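Local coordinates for oxidoreductase protein (Agrobacterium radiobacter, PDB 5UI9), which probably catalyses an NAD-dependent oxidation or reduction as a member of the GFO/IDH/MocA family, binding NAD+ and a small hydroxy acid, at residues F16-N19 against Q20-W24; F127-T131 against P132-V136; R256-Q259 against G260-E264; I298-H301 against W302-R305. One frame throughout, in Å; residues are numbered along the deposited sequence.

Contact 1 of 4, residues F16-N19 against Q20-W24. With MG (magnesium ion), chain E; NAD (nicotinamide-adenine-dinucleotide), chain C.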
loop_
_atom_site.group_PDB
_atom_site.type_symbol
_atom_site.label_atom_id
_atom_site.label_comp_id
_atom_site.label_asym_id
_atom_site.label_seq_id
_atom_site.Cartn_x
_atom_site.Cartn_y
_atom_site.Cartn_z
ATOM N N PHE A 16 7.604 27.145 12.507
ATOM C CA PHE A 16 6.496 26.428 13.124
ATOM C C PHE A 16 6.104 26.930 14.513
ATOM O O PHE A 16 4.943 26.799 14.905
ATOM C CB PHE A 16 6.749 24.919 13.169
ATOM C CG PHE A 16 5.489 24.121 13.359
ATOM C CD1 PHE A 16 4.571 23.998 12.317
ATOM C CD2 PHE A 16 5.193 23.535 14.584
ATOM C CE1 PHE A 16 3.402 23.278 12.485
ATOM C CE2 PHE A 16 4.017 22.815 14.759
ATOM C CZ PHE A 16 3.128 22.675 13.704
ATOM N N ALA A 17 7.052 27.503 15.247
ATOM C CA ALA A 17 6.773 28.017 16.603
ATOM C C ALA A 17 5.705 29.109 16.662
ATOM O O ALA A 17 5.062 29.270 17.690
ATOM C CB ALA A 17 8.048 28.521 17.255
ATOM N N VAL A 18 5.521 29.851 15.567
ATOM C CA VAL A 18 4.453 30.854 15.473
ATOM C C VAL A 18 3.085 30.195 15.705
ATOM O O VAL A 18 2.229 30.779 16.369
ATOM C CB VAL A 18 4.488 31.606 14.112
ATOM C CG1 VAL A 18 3.282 32.537 13.952
ATOM C CG2 VAL A 18 5.796 32.391 13.968
ATOM N N ASN A 19 2.901 28.975 15.180
ATOM C CA ASN A 19 1.676 28.194 15.417
ATOM C C ASN A 19 1.553 27.785 16.877
ATOM O O ASN A 19 0.466 27.823 17.436
ATOM C CB ASN A 19 1.619 26.928 14.558
ATOM C CG ASN A 19 1.614 27.225 13.077
ATOM O OD1 ASN A 19 0.729 27.911 12.572
ATOM N ND2 ASN A 19 2.613 26.708 12.371
ATOM N N GLN A 20 2.665 27.373 17.476
ATOM C CA GLN A 20 2.675 26.968 18.880
ATOM C C GLN A 20 2.350 28.152 19.797
ATOM O O GLN A 20 1.595 27.997 20.756
ATOM C CB GLN A 20 4.005 26.295 19.251
ATOM C CG GLN A 20 4.179 24.955 18.548
ATOM C CD GLN A 20 5.489 24.252 18.830
ATOM O OE1 GLN A 20 6.054 23.626 17.932
ATOM N NE2 GLN A 20 5.968 24.321 20.070
ATOM N N MET A 21 2.888 29.327 19.462
ATOM C CA MET A 21 2.586 30.577 20.174
ATOM C C MET A 21 1.120 31.001 20.071
ATOM O O MET A 21 0.523 31.399 21.077
ATOM C CB MET A 21 3.486 31.720 19.676
ATOM C CG MET A 21 4.956 31.569 20.045
ATOM S SD MET A 21 5.322 31.582 21.815
ATOM C CE MET A 21 4.845 33.265 22.239
ATOM N N HIS A 22 0.541 30.925 18.870
ATOM C CA HIS A 22 -0.899 31.176 18.705
ATOM C C HIS A 22 -1.691 30.221 19.586
ATOM O O HIS A 22 -2.577 30.645 20.333
ATOM C CB HIS A 22 -1.365 30.988 17.256
ATOM C CG HIS A 22 -1.058 32.139 16.347
ATOM N ND1 HIS A 22 -1.551 33.407 16.561
ATOM C CD2 HIS A 22 -0.360 32.201 15.188
ATOM C CE1 HIS A 22 -1.142 34.207 15.593
ATOM N NE2 HIS A 22 -0.417 33.499 14.747
ATOM N N ALA A 23 -1.356 28.935 19.502
ATOM C CA ALA A 23 -2.066 27.903 20.268
ATOM C C ALA A 23 -1.957 28.091 21.786
ATOM O O ALA A 23 -2.935 27.876 22.499
ATOM C CB ALA A 23 -1.582 26.517 19.874
ATOM N N TRP A 24 -0.786 28.492 22.274
ATOM C CA TRP A 24 -0.614 28.730 23.719
ATOM C C TRP A 24 -1.544 29.822 24.252
ATOM O O TRP A 24 -1.989 29.746 25.396
ATOM C CB TRP A 24 0.839 29.065 24.080
ATOM C CG TRP A 24 1.753 27.884 24.103
ATOM C CD1 TRP A 24 2.893 27.728 23.380
ATOM C CD2 TRP A 24 1.624 26.704 24.903
ATOM N NE1 TRP A 24 3.476 26.522 23.663
ATOM C CE2 TRP A 24 2.717 25.872 24.595
ATOM C CE3 TRP A 24 0.684 26.261 25.838
ATOM C CZ2 TRP A 24 2.895 24.625 25.185
ATOM C CZ3 TRP A 24 0.864 25.026 26.425
ATOM C CH2 TRP A 24 1.960 24.221 26.101
HETATM MG MG MG E . -3.376 30.464 27.155
HETATM P PA NAD C . 13.221 26.943 11.926
HETATM O O1A NAD C . 14.667 26.837 11.494
HETATM O O2A NAD C . 12.262 27.803 11.148
HETATM O O5B NAD C . 13.186 27.422 13.452
HETATM C C5B NAD C . 14.154 27.020 14.412
HETATM C C4B NAD C . 14.472 28.238 15.265
HETATM O O4B NAD C . 15.199 27.818 16.414
HETATM C C3B NAD C . 15.339 29.255 14.537
HETATM O O3B NAD C . 14.744 30.555 14.650
HETATM C C2B NAD C . 16.697 29.182 15.219
HETATM O O2B NAD C . 17.327 30.462 15.286
HETATM C C1B NAD C . 16.339 28.656 16.599
HETATM N N9A NAD C . 17.356 27.851 17.315
HETATM C C8A NAD C . 18.046 26.788 16.856
HETATM N N7A NAD C . 18.855 26.298 17.831
HETATM C C5A NAD C . 18.672 27.043 18.938
HETATM C C6A NAD C . 19.202 27.081 20.327
HETATM N N6A NAD C . 20.126 26.193 20.753
HETATM N N1A NAD C . 18.726 28.035 21.161
HETATM C C2A NAD C . 17.806 28.943 20.773
HETATM N N3A NAD C . 17.286 28.963 19.531
HETATM C C4A NAD C . 17.671 28.059 18.591
HETATM O O3 NAD C . 12.627 25.454 12.045
HETATM P PN NAD C . 11.056 25.101 11.930
HETATM O O1N NAD C . 10.666 24.946 10.482
HETATM O O2N NAD C . 10.267 26.041 12.806
HETATM O O5D NAD C . 11.090 23.636 12.567
HETATM C C5D NAD C . 11.492 23.459 13.919
HETATM C C4D NAD C . 11.106 22.057 14.348
HETATM O O4D NAD C . 9.686 21.922 14.235
HETATM C C3D NAD C . 11.743 20.991 13.468
HETATM O O3D NAD C . 12.324 19.968 14.284
HETATM C C2D NAD C . 10.598 20.453 12.627
HETATM O O2D NAD C . 10.707 19.056 12.355
HETATM C C1D NAD C . 9.374 20.743 13.494
HETATM N N1N NAD C . 8.099 20.911 12.773
HETATM C C2N NAD C . 7.031 20.264 13.273
HETATM C C3N NAD C . 5.776 20.345 12.687
HETATM C C7N NAD C . 4.640 19.586 13.315
HETATM O O7N NAD C . 4.610 19.460 14.537
HETATM N N7N NAD C . 3.679 19.061 12.551
HETATM C C4N NAD C . 5.628 21.126 11.540
HETATM C C5N NAD C . 6.740 21.799 11.029
HETATM C C6N NAD C . 7.974 21.684 11.670
HETATM O O HOH W 1 -4.708 31.727 28.594
#

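Contact 2 of 4, residues F127-T131 against P132-V136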
loop_
_atom_site.group_PDB
_atom_site.type_symbol
_atom_site.label_atom_id
_atom_site.label_comp_id
_atom_site.label_asym_id
_atom_site.label_seq_id
_atom_site.Cartn_x
_atom_site.Cartn_y
_atom_site.Cartn_z
ATOM N N PHE A 127 0.322 14.713 14.809
ATOM C CA PHE A 127 -0.480 14.091 13.733
ATOM C C PHE A 127 -1.575 13.186 14.284
ATOM O O PHE A 127 -2.715 13.278 13.844
ATOM C CB PHE A 127 0.400 13.349 12.720
ATOM C CG PHE A 127 0.823 14.197 11.556
ATOM C CD1 PHE A 127 1.463 15.408 11.762
ATOM C CD2 PHE A 127 0.587 13.780 10.244
ATOM C CE1 PHE A 127 1.848 16.198 10.690
ATOM C CE2 PHE A 127 0.982 14.560 9.168
ATOM C CZ PHE A 127 1.606 15.772 9.386
ATOM N N ARG A 128 -1.252 12.365 15.286
ATOM C CA ARG A 128 -2.274 11.546 15.962
ATOM C C ARG A 128 -3.372 12.375 16.657
ATOM O O ARG A 128 -4.455 11.855 16.934
ATOM C CB ARG A 128 -1.641 10.574 16.964
ATOM C CG ARG A 128 -1.048 11.230 18.217
ATOM C CD ARG A 128 -0.907 10.236 19.350
ATOM N NE ARG A 128 0.169 9.280 19.107
ATOM C CZ ARG A 128 0.553 8.332 19.959
ATOM N NH1 ARG A 128 -0.044 8.188 21.139
ATOM N NH2 ARG A 128 1.559 7.530 19.641
ATOM N N TRP A 129 -3.080 13.643 16.948
ATOM C CA TRP A 129 -4.054 14.579 17.530
ATOM C C TRP A 129 -4.941 15.319 16.516
ATOM O O TRP A 129 -5.790 16.111 16.916
ATOM C CB TRP A 129 -3.336 15.578 18.459
ATOM C CG TRP A 129 -2.893 14.949 19.726
ATOM C CD1 TRP A 129 -1.641 14.498 20.036
ATOM C CD2 TRP A 129 -3.720 14.662 20.859
ATOM N NE1 TRP A 129 -1.638 13.959 21.300
ATOM C CE2 TRP A 129 -2.901 14.043 21.827
ATOM C CE3 TRP A 129 -5.079 14.864 21.146
ATOM C CZ2 TRP A 129 -3.392 13.630 23.072
ATOM C CZ3 TRP A 129 -5.572 14.456 22.387
ATOM C CH2 TRP A 129 -4.727 13.844 23.334
ATOM N N GLN A 130 -4.765 15.050 15.218
ATOM C CA GLN A 130 -5.656 15.573 14.183
ATOM C C GLN A 130 -7.039 14.929 14.327
ATOM O O GLN A 130 -7.148 13.730 14.598
ATOM C CB GLN A 130 -5.113 15.270 12.775
ATOM C CG GLN A 130 -3.825 15.995 12.399
ATOM C CD GLN A 130 -3.174 15.461 11.120
ATOM O OE1 GLN A 130 -2.041 15.841 10.778
ATOM N NE2 GLN A 130 -3.878 14.575 10.413
ATOM N N THR A 131 -8.088 15.726 14.143
ATOM C CA THR A 131 -9.471 15.237 14.241
ATOM C C THR A 131 -9.761 13.952 13.429
ATOM O O THR A 131 -10.316 13.005 13.978
ATOM C CB THR A 131 -10.466 16.362 13.886
ATOM O OG1 THR A 131 -10.253 17.466 14.775
ATOM C CG2 THR A 131 -11.926 15.894 13.995
ATOM N N PRO A 132 -9.379 13.902 12.138
ATOM C CA PRO A 132 -9.656 12.666 11.385
ATOM C C PRO A 132 -8.949 11.416 11.919
ATOM O O PRO A 132 -9.517 10.321 11.852
ATOM C CB PRO A 132 -9.173 12.993 9.960
ATOM C CG PRO A 132 -8.277 14.173 10.115
ATOM C CD PRO A 132 -8.848 14.954 11.259
ATOM N N ILE A 133 -7.748 11.579 12.469
ATOM C CA ILE A 133 -7.005 10.441 13.029
ATOM C C ILE A 133 -7.632 9.979 14.350
ATOM O O ILE A 133 -7.699 8.785 14.634
ATOM C CB ILE A 133 -5.507 10.770 13.272
ATOM C CG1 ILE A 133 -4.845 11.398 12.029
ATOM C CG2 ILE A 133 -4.752 9.526 13.733
ATOM C CD1 ILE A 133 -5.059 10.655 10.740
ATOM N N GLN A 134 -8.065 10.941 15.156
ATOM C CA GLN A 134 -8.811 10.670 16.387
ATOM C C GLN A 134 -10.102 9.924 16.093
ATOM O O GLN A 134 -10.468 9.010 16.827
ATOM C CB GLN A 134 -9.126 11.977 17.127
ATOM C CG GLN A 134 -7.894 12.654 17.718
ATOM C CD GLN A 134 -7.430 12.001 19.006
ATOM O OE1 GLN A 134 -8.200 11.881 19.958
ATOM N NE2 GLN A 134 -6.167 11.586 19.045
ATOM N N ALA A 135 -10.775 10.301 15.007
ATOM C CA ALA A 135 -12.009 9.627 14.596
ATOM C C ALA A 135 -11.766 8.170 14.181
ATOM O O ALA A 135 -12.536 7.287 14.556
ATOM C CB ALA A 135 -12.690 10.398 13.478
ATOM N N VAL A 136 -10.701 7.918 13.423
ATOM C CA VAL A 136 -10.316 6.545 13.054
ATOM C C VAL A 136 -10.073 5.699 14.313
ATOM O O VAL A 136 -10.564 4.575 14.414
ATOM C CB VAL A 136 -9.074 6.520 12.119
ATOM C CG1 VAL A 136 -8.513 5.105 11.944
ATOM C CG2 VAL A 136 -9.419 7.112 10.757
#

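Contact 3 of 4, residues R256-Q259 against G260-E264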
loop_
_atom_site.group_PDB
_atom_site.type_symbol
_atom_site.label_atom_id
_atom_site.label_comp_id
_atom_site.label_asym_id
_atom_site.label_seq_id
_atom_site.Cartn_x
_atom_site.Cartn_y
_atom_site.Cartn_z
ATOM N N ARG A 256 -12.378 3.463 5.892
ATOM C CA ARG A 256 -11.725 4.121 4.761
ATOM C C ARG A 256 -11.777 5.632 4.950
ATOM O O ARG A 256 -12.829 6.260 4.770
ATOM C CB ARG A 256 -12.382 3.721 3.435
ATOM C CG ARG A 256 -12.221 2.246 3.057
ATOM C CD ARG A 256 -10.824 1.933 2.531
ATOM N NE ARG A 256 -10.651 0.537 2.101
ATOM C CZ ARG A 256 -10.437 -0.508 2.911
ATOM N NH1 ARG A 256 -10.379 -0.366 4.243
ATOM N NH2 ARG A 256 -10.286 -1.721 2.385
ATOM N N LEU A 257 -10.639 6.202 5.339
ATOM C CA LEU A 257 -10.475 7.643 5.452
ATOM C C LEU A 257 -9.822 8.115 4.166
ATOM O O LEU A 257 -8.645 7.844 3.936
ATOM C CB LEU A 257 -9.609 8.001 6.668
ATOM C CG LEU A 257 -9.230 9.475 6.842
ATOM C CD1 LEU A 257 -10.466 10.358 6.914
ATOM C CD2 LEU A 257 -8.379 9.642 8.094
ATOM N N SER A 258 -10.591 8.819 3.339
ATOM C CA SER A 258 -10.162 9.225 1.998
ATOM C C SER A 258 -10.046 10.746 1.908
ATOM O O SER A 258 -10.418 11.463 2.848
ATOM C CB SER A 258 -11.141 8.685 0.955
ATOM O OG SER A 258 -12.431 9.216 1.150
ATOM N N GLN A 259 -9.503 11.218 0.785
ATOM C CA GLN A 259 -9.263 12.649 0.521
ATOM C C GLN A 259 -10.480 13.517 0.853
ATOM O O GLN A 259 -11.601 13.132 0.583
ATOM C CB GLN A 259 -8.832 12.842 -0.953
ATOM C CG GLN A 259 -9.039 14.226 -1.587
ATOM C CD GLN A 259 -7.837 15.139 -1.463
ATOM O OE1 GLN A 259 -6.833 14.944 -2.156
ATOM N NE2 GLN A 259 -7.945 16.171 -0.615
ATOM N N GLY A 260 -10.236 14.698 1.411
ATOM C CA GLY A 260 -11.299 15.611 1.839
ATOM C C GLY A 260 -11.928 15.229 3.169
ATOM O O GLY A 260 -13.036 15.661 3.466
ATOM N N TYR A 261 -11.218 14.420 3.959
ATOM C CA TYR A 261 -11.642 13.983 5.297
ATOM C C TYR A 261 -12.954 13.198 5.332
ATOM O O TYR A 261 -13.696 13.254 6.314
ATOM C CB TYR A 261 -11.708 15.175 6.252
ATOM C CG TYR A 261 -10.452 15.998 6.245
ATOM C CD1 TYR A 261 -9.304 15.528 6.863
ATOM C CD2 TYR A 261 -10.402 17.247 5.618
ATOM C CE1 TYR A 261 -8.136 16.271 6.871
ATOM C CE2 TYR A 261 -9.231 18.003 5.615
ATOM C CZ TYR A 261 -8.104 17.508 6.250
ATOM O OH TYR A 261 -6.930 18.221 6.259
ATOM N N ARG A 262 -13.225 12.453 4.266
ATOM C CA ARG A 262 -14.406 11.612 4.205
ATOM C C ARG A 262 -14.106 10.276 4.878
ATOM O O ARG A 262 -13.140 9.609 4.525
ATOM C CB ARG A 262 -14.826 11.407 2.756
ATOM C CG ARG A 262 -16.175 10.719 2.624
ATOM C CD ARG A 262 -16.808 10.953 1.262
ATOM N NE ARG A 262 -16.209 10.135 0.204
ATOM C CZ ARG A 262 -16.473 8.844 -0.021
ATOM N NH1 ARG A 262 -17.334 8.167 0.742
ATOM N NH2 ARG A 262 -15.862 8.215 -1.026
ATOM N N LEU A 263 -14.944 9.890 5.837
ATOM C CA LEU A 263 -14.731 8.697 6.655
ATOM C C LEU A 263 -15.848 7.684 6.405
ATOM O O LEU A 263 -16.984 7.882 6.845
ATOM C CB LEU A 263 -14.673 9.095 8.136
ATOM C CG LEU A 263 -14.483 8.013 9.199
ATOM C CD1 LEU A 263 -13.245 7.178 8.923
ATOM C CD2 LEU A 263 -14.392 8.669 10.569
ATOM N N GLU A 264 -15.514 6.615 5.681
ATOM C CA GLU A 264 -16.436 5.509 5.405
ATOM C C GLU A 264 -16.193 4.382 6.384
ATOM O O GLU A 264 -15.092 3.839 6.439
ATOM C CB GLU A 264 -16.233 4.951 4.000
ATOM C CG GLU A 264 -17.225 5.449 2.978
ATOM C CD GLU A 264 -17.015 4.809 1.617
ATOM O OE1 GLU A 264 -16.768 3.581 1.547
ATOM O OE2 GLU A 264 -17.098 5.548 0.616
#

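Contact 4 of 4, residues I298-H301 against W302-R305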
loop_
_atom_site.group_PDB
_atom_site.type_symbol
_atom_site.label_atom_id
_atom_site.label_comp_id
_atom_site.label_asym_id
_atom_site.label_seq_id
_atom_site.Cartn_x
_atom_site.Cartn_y
_atom_site.Cartn_z
ATOM N N ILE A 298 -2.816 19.108 21.295
ATOM C CA ILE A 298 -1.692 18.521 22.028
ATOM C C ILE A 298 -1.196 19.444 23.150
ATOM O O ILE A 298 -0.787 18.957 24.198
ATOM C CB ILE A 298 -0.533 18.058 21.099
ATOM C CG1 ILE A 298 0.293 16.965 21.787
ATOM C CG2 ILE A 298 0.347 19.217 20.671
ATOM C CD1 ILE A 298 1.462 16.454 20.975
ATOM N N GLN A 299 -1.232 20.759 22.933
ATOM C CA GLN A 299 -0.803 21.710 23.967
ATOM C C GLN A 299 -1.820 21.843 25.117
ATOM O O GLN A 299 -1.422 22.010 26.273
ATOM C CB GLN A 299 -0.426 23.061 23.341
ATOM C CG GLN A 299 0.872 22.951 22.534
ATOM C CD GLN A 299 1.345 24.243 21.883
ATOM O OE1 GLN A 299 2.348 24.227 21.175
ATOM N NE2 GLN A 299 0.649 25.360 22.129
ATOM N N GLN A 300 -3.114 21.727 24.817
ATOM C CA GLN A 300 -4.131 21.589 25.870
ATOM C C GLN A 300 -3.974 20.268 26.616
ATOM O O GLN A 300 -4.130 20.223 27.843
ATOM C CB GLN A 300 -5.562 21.688 25.312
ATOM C CG GLN A 300 -6.640 21.849 26.387
ATOM C CD GLN A 300 -6.513 23.158 27.133
ATOM O OE1 GLN A 300 -6.724 24.219 26.557
ATOM N NE2 GLN A 300 -6.150 23.097 28.414
ATOM N N HIS A 301 -3.692 19.199 25.872
ATOM C CA HIS A 301 -3.449 17.880 26.457
ATOM C C HIS A 301 -2.276 17.942 27.440
ATOM O O HIS A 301 -2.412 17.513 28.588
ATOM C CB HIS A 301 -3.213 16.841 25.355
ATOM C CG HIS A 301 -2.779 15.498 25.854
ATOM N ND1 HIS A 301 -3.660 14.571 26.369
ATOM C CD2 HIS A 301 -1.558 14.910 25.882
ATOM C CE1 HIS A 301 -3.000 13.478 26.706
ATOM N NE2 HIS A 301 -1.723 13.657 26.420
ATOM N N TRP A 302 -1.150 18.500 26.996
ATOM C CA TRP A 302 0.012 18.725 27.871
ATOM C C TRP A 302 -0.376 19.445 29.164
ATOM O O TRP A 302 -0.029 18.999 30.256
ATOM C CB TRP A 302 1.095 19.536 27.149
ATOM C CG TRP A 302 2.149 20.119 28.077
ATOM C CD1 TRP A 302 2.174 21.384 28.608
ATOM C CD2 TRP A 302 3.307 19.449 28.586
ATOM N NE1 TRP A 302 3.273 21.537 29.423
ATOM C CE2 TRP A 302 3.988 20.366 29.425
ATOM C CE3 TRP A 302 3.837 18.164 28.418
ATOM C CZ2 TRP A 302 5.188 20.039 30.082
ATOM C CZ3 TRP A 302 5.020 17.835 29.077
ATOM C CH2 TRP A 302 5.684 18.771 29.898
ATOM N N THR A 303 -1.081 20.566 29.006
ATOM C CA THR A 303 -1.501 21.421 30.110
ATOM C C THR A 303 -2.416 20.702 31.106
ATOM O O THR A 303 -2.222 20.825 32.322
ATOM C CB THR A 303 -2.197 22.689 29.568
ATOM O OG1 THR A 303 -1.297 23.373 28.681
ATOM C CG2 THR A 303 -2.625 23.631 30.705
ATOM N N ASP A 304 -3.388 19.951 30.590
ATOM C CA ASP A 304 -4.282 19.141 31.424
ATOM C C ASP A 304 -3.495 18.105 32.213
ATOM O O ASP A 304 -3.698 17.961 33.426
ATOM C CB ASP A 304 -5.351 18.418 30.579
ATOM C CG ASP A 304 -6.352 19.370 29.919
ATOM O OD1 ASP A 304 -6.433 20.557 30.310
ATOM O OD2 ASP A 304 -7.066 18.916 28.994
ATOM N N ARG A 305 -2.598 17.397 31.522
ATOM C CA ARG A 305 -1.796 16.330 32.145
ATOM C C ARG A 305 -0.771 16.826 33.175
ATOM O O ARG A 305 -0.549 16.174 34.201
ATOM C CB ARG A 305 -1.099 15.482 31.072
ATOM C CG ARG A 305 -2.056 14.597 30.275
ATOM C CD ARG A 305 -2.652 13.483 31.132
ATOM N NE ARG A 305 -3.479 12.580 30.338
ATOM C CZ ARG A 305 -4.725 12.827 29.932
ATOM N NH1 ARG A 305 -5.348 13.970 30.242
ATOM N NH2 ARG A 305 -5.363 11.916 29.201
#

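Contact 1 of 4, residues F16-N19 against Q20-W24
Gln-20 brings its amide oxygen OE1 to the rim of the Phe-16 ring, in the ring plane and 3.5 Å from CD2, where the weakly positive ring hydrogens suit an oxygen. The two side chains meet at about a right angle, with ring and amide planes 68° apart. One face of Phe-16 carries the nicotinamide of NAD, whose C4N lies over the rim of the ring. With CG anti to the backbone N (chi1 -161°), the ring lies against the nicotinamide, while the backbone N of Phe-16 donates a 2.9 Å hydrogen bond to phosphate oxygen O2N. Two residues further on, and one turn apart from each other, Val-18 and His-22 lie side by side, Val-18 CG1 resting 3.9 Å from His-22 CD2. Helical bonds hold these partners in step, among them Met-21 N to Ala-17 O at 2.8 Å and Ala-23 N to Asn-19 O at 3.0 Å.

In the next shell, Gln-20 NE2 donates to Asp-72 and OE1 accepts from Gln-97 NE2, which holds the amide at the ring edge; Asn-19 OD1 accepts from Gln-292. At the far end Trp-24 O binds magnesium at 2.4 Å, alongside the carbonyl oxygens of Val-27 and Ala-30. Ala-17 is consistent with the alanine of a GxGxxA pattern, and backbone amides meeting the pyrophosphate before the first helix are the mark of the dinucleotide-binding Rossmann fold.

Contact 2 of 4, residues F127-T131 against P132-V136
Gln-134 reaches back from the first turn of helix 131-141 and gives its amide NE2 to the carbonyl O of Arg-128, 2.7 Å away. The bond is nearly straight, 176° at the hydrogen, and the acceptor lies in the plane of the amide, although the donor stands 29° away from the carbonyl plane. A bend at chi2 (-78°) folds the glutamine chain over the turn, and its length lets NE2 reach back to the loop. The same amide lies almost parallel to the Trp-129 indole, NE2 sitting 4.0 Å from CE3.

Gln-130 occupies the N-cap position, where the chain leaves the loop after strand 121-124 and enters the helix that follows the Rossmann strands. Its carbonyl O takes Gln-134 N at 3.0 Å as a main partner and Ile-133 N as a weak second one, while Thr-131 O accepts from Ala-135 N at 2.9 Å. Pro-132, which has no N-H to give, suits a first turn, where the amides largely lack a helical acceptor and the missing N-H costs no helical bond.

Ile-133 packs back on the loop: CG1 comes within 3.4 Å of Phe-127 O, which already accepts Gln-130 N, and CG2 lies against the CA of Arg-128. The polar ends of Thr-131 and Arg-128 find partners beyond this turn. Thr-131 OG1 bonds to Glu-293, and the Arg-128 guanidinium makes a salt bridge with Asp-185 and a hydrogen bond to Ser-313. Phe-127 stacks on His-182 and touches both NAD and the bound hydroxy acid.

Contact 3 of 4, residues R256-Q259 against G260-E264
Ser-258 places its hydroxyl OG over one face of the Arg-262 guanidinium, 4.0 Å from NE, and closer still to the arginine's CB at 3.6 Å. With chi1 at 62°, OG stands between the backbone N and the carbonyl carbon, which turns it to the neighbouring strand. The flat guanidinium also meets the carboxylate of Glu-264, two residues along: NH1 forms a salt bridge to OE2 at 2.6 Å, using the anti lone pair of that oxygen, with the acceptor tilted from the guanidinium plane. The short serine side chain brings its OG, and nothing bulkier, to the guanidinium face.

The backbones form a beta hairpin of strands 253-258 and 262-266. Arg-256 with Glu-264 and Ser-258 with Arg-262 are hydrogen-bonded pairs, and Leu-257 with Leu-263 is the non-hydrogen-bonded pair between them. Arg-256 N reaches Glu-264 O at 2.8 Å and Ser-258 N reaches Arg-262 O at 2.9 Å, whereas the return bond, Arg-262 N to Ser-258 O, is stretched to 3.3 Å and arrives from above the carbonyl plane. That distortion is consistent with the G1 beta bulge at the turn, where Tyr-261 and Arg-262 both face Ser-258. Tyr-261 has the positive phi (60°) that marks such a bulge; Gly-260 also takes a positive phi (79°), which favours glycine, and its N is bonded to Glu-243.

On the other face of the sheet Leu-257 and Leu-263 meet loosely, CB to CD1 at 4.4 Å, and both turn to helix 131-141, Leu-257 against Pro-132 and Val-136, Leu-263 against Ala-135. Arg-256 pairs with Asp-249 and packs on Thr-234 of the second subunit.

Contact 4 of 4, residues I298-H301 against W302-R305
His-301 and Arg-305, one turn apart, make the CH-pi contact of this helix segment. Arg-305 CG lies over one face of the imidazole, 4.1 Å from the ring centroid, and His-301 CE1 in turn lies above one face of the guanidinium, 3.7 Å from CZ. The two planes are inclined by 56°, so each group meets the other's face off-centre and they do not lie flat on one another. The anti placement of His-301 CG relative to its backbone N (chi1 172°) carries the ring forward to the arginine, whose long chain bends at chi2 to pass across it.

Polar side-chain bonds come next. Thr-303 OG1 donates to Gln-299 O at 2.8 Å, and Thr-303 N reaches the same oxygen at 3.1 Å from the opposite face of the carbonyl plane, so a buried hydroxyl is satisfied within the turn. This doubling is a common way for threonine to satisfy its hydroxyl in a helix, here helix 289-308, which runs between the Rossmann helix 17-26 and the loop after strand 121-124. Gln-300 NE2 spans to Asp-304 OD1 at 3.2 Å, meeting the oxygen 42° above the carboxylate plane, and also bonds to Lys-28 O.

Ordinary helical bonds set the spacing, such as Trp-302 N to Ile-298 O and Arg-305 N to His-301 O, both 2.9 Å. Around them, His-301 NE2 is hydrogen-bonded to Ser-313, Gln-299 NE2 to Gln-20 O, and the Trp-302 indole meets Phe-70 edge to face.

Each contact lies within one unbroken stretch of chain, so none nests in or crosses another; they follow in series. Contact 1 forms the first turns of the Rossmann helix 17-26. Contact 2 closes the turn that leads from strand 121-124 into helix 131-141, and contact 3 closes the hairpin 253-258/262-266 of the mixed sheet. Contact 4 returns along helix 289-308. Contacts 2 and 3 touch through Pro-132 on Tyr-261 and Ala-135 on Leu-263, joining helix to sheet. Contact 4 reaches both contact 1, through Gln-299, and contact 2, through His-301 on Trp-129, so helix 289-308 bridges helix 17-26 and the loop that leads into helix 131-141. Contacts 1 and 3 stay apart, their centres about 28 Å from each other.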